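Local coordinates for dihydrodipicolinate reductase N-terminus domain-containing protein (Mycobacterium smegmatis, PDB 6IAQ), which catalyses, as a native amine dehydrogenase, the asymmetric reductive amination of ketones to amines, probably with NADPH as the hydride donor, at residues Thr286-Gly289 with Glu290-Phe294. Numbering follows the deposited sequence.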
loop_
_atom_site.group_PDB
_atom_site.type_symbol
_atom_site.label_atom_id
_atom_site.label_comp_id
_atom_site.label_asym_id
_atom_site.label_seq_id
_atom_site.Cartn_x
_atom_site.Cartn_y
_atom_site.Cartn_z
ATOM N N THR A 286 -9.118 -9.944 3.638
ATOM C CA THR A 286 -10.316 -9.941 2.767
ATOM C C THR A 286 -11.105 -8.684 3.088
ATOM O O THR A 286 -11.255 -8.358 4.269
ATOM C CB THR A 286 -11.156 -11.193 3.004
ATOM O OG1 THR A 286 -10.340 -12.327 2.718
ATOM C CG2 THR A 286 -12.424 -11.198 2.182
ATOM N N ILE A 287 -11.575 -8.013 2.046
ATOM C CA ILE A 287 -12.638 -6.975 2.169
ATOM C C ILE A 287 -13.901 -7.518 1.506
ATOM O O ILE A 287 -13.843 -7.866 0.317
ATOM C CB ILE A 287 -12.172 -5.653 1.569
ATOM C CG1 ILE A 287 -10.890 -5.177 2.257
ATOM C CG2 ILE A 287 -13.273 -4.612 1.656
ATOM C CD1 ILE A 287 -10.321 -3.908 1.660
ATOM N N GLU A 288 -14.968 -7.662 2.285
ATOM C CA GLU A 288 -16.324 -7.994 1.773
ATOM C C GLU A 288 -17.061 -6.680 1.549
ATOM O O GLU A 288 -17.126 -5.846 2.476
ATOM C CB GLU A 288 -17.067 -8.919 2.738
ATOM C CG GLU A 288 -16.377 -10.265 2.883
ATOM C CD GLU A 288 -16.915 -11.125 4.013
ATOM O OE1 GLU A 288 -16.852 -12.350 3.896
ATOM O OE2 GLU A 288 -17.373 -10.568 5.017
ATOM N N GLY A 289 -17.541 -6.483 0.329
ATOM C CA GLY A 289 -18.304 -5.277 -0.027
ATOM C C GLY A 289 -18.449 -5.202 -1.522
ATOM O O GLY A 289 -18.543 -6.262 -2.146
ATOM N N GLU A 290 -18.406 -3.998 -2.061
ATOM C CA GLU A 290 -18.387 -3.744 -3.513
ATOM C C GLU A 290 -17.042 -3.103 -3.830
ATOM O O GLU A 290 -16.797 -1.962 -3.450
ATOM C CB GLU A 290 -19.578 -2.851 -3.885
ATOM C CG GLU A 290 -19.689 -2.569 -5.380
ATOM C CD GLU A 290 -20.792 -1.612 -5.816
ATOM O OE1 GLU A 290 -21.757 -1.394 -5.026
ATOM O OE2 GLU A 290 -20.671 -1.061 -6.946
ATOM N N PRO A 291 -16.087 -3.823 -4.465
ATOM C CA PRO A 291 -16.199 -5.249 -4.743
ATOM C C PRO A 291 -15.633 -6.043 -3.562
ATOM O O PRO A 291 -15.189 -5.429 -2.610
ATOM C CB PRO A 291 -15.269 -5.395 -5.955
ATOM C CG PRO A 291 -14.140 -4.464 -5.632
ATOM C CD PRO A 291 -14.791 -3.283 -4.921
ATOM N N ASN A 292 -15.592 -7.366 -3.665
ATOM C CA ASN A 292 -14.811 -8.224 -2.729
ATOM C C ASN A 292 -13.334 -8.155 -3.130
ATOM O O ASN A 292 -13.032 -8.269 -4.348
ATOM C CB ASN A 292 -15.284 -9.674 -2.691
ATOM C CG ASN A 292 -16.706 -9.799 -2.166
ATOM O OD1 ASN A 292 -17.136 -9.025 -1.305
ATOM N ND2 ASN A 292 -17.460 -10.745 -2.713
ATOM N N LEU A 293 -12.450 -7.975 -2.144
ATOM C CA LEU A 293 -10.997 -7.812 -2.389
ATOM C C LEU A 293 -10.231 -8.798 -1.527
ATOM O O LEU A 293 -10.742 -9.198 -0.452
ATOM C CB LEU A 293 -10.582 -6.384 -2.068
ATOM C CG LEU A 293 -11.171 -5.328 -2.982
ATOM C CD1 LEU A 293 -11.275 -4.002 -2.255
ATOM C CD2 LEU A 293 -10.359 -5.202 -4.264
ATOM N N PHE A 294 -9.057 -9.181 -2.016
ATOM C CA PHE A 294 -8.137 -10.126 -1.332
ATOM C C PHE A 294 -6.706 -9.594 -1.416
ATOM O O PHE A 294 -6.304 -9.019 -2.450
ATOM C CB PHE A 294 -8.242 -11.508 -1.971
ATOM C CG PHE A 294 -7.425 -12.547 -1.254
ATOM C CD1 PHE A 294 -7.805 -13.011 0.000
ATOM C CD2 PHE A 294 -6.265 -13.040 -1.814
ATOM C CE1 PHE A 294 -7.040 -13.955 0.678
ATOM C CE2 PHE A 294 -5.496 -13.982 -1.136
ATOM C CZ PHE A 294 -5.894 -14.452 0.097
#
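Asn292, with CG set beside its own backbone N and anti to its carbonyl carbon (chi1 -64°), swings its amide back toward Gly289, where OD1 accepts a hydrogen bond from Gly289 N at 3.0 Å. This bond meets the carbonyl almost end-on, with 160° at OD1, and lets a side chain stand in for a backbone acceptor where the strands part. The same first torsion in Ile287 and Leu293 lays their side chains abreast on one face of the hairpin, and their CD1 methyls meet at 4.0 Å. Between these two residues run both backbone bonds of an antiparallel hydrogen-bonded pair, Leu293 N to Ile287 O (2.8 Å) and Ile287 N to Leu293 O (2.9 Å). The whole is a beta hairpin at one margin, within this chain, of the mixed sheet in the C-terminal domain, its turn passing through a cis peptide bond before Pro291. Leu152 and Met153 of helix 141-153 pack on Ile287, while Pro301 of the second subunit touches Leu293 and Pro291. On the opposite face, Thr286 OG1 lies at the edge of the Phe294 ring and in its plane, 3.8 Å from CD1. The Glu288 chain is extended beyond CG, and its OE1 forms a salt bridge with Arg163.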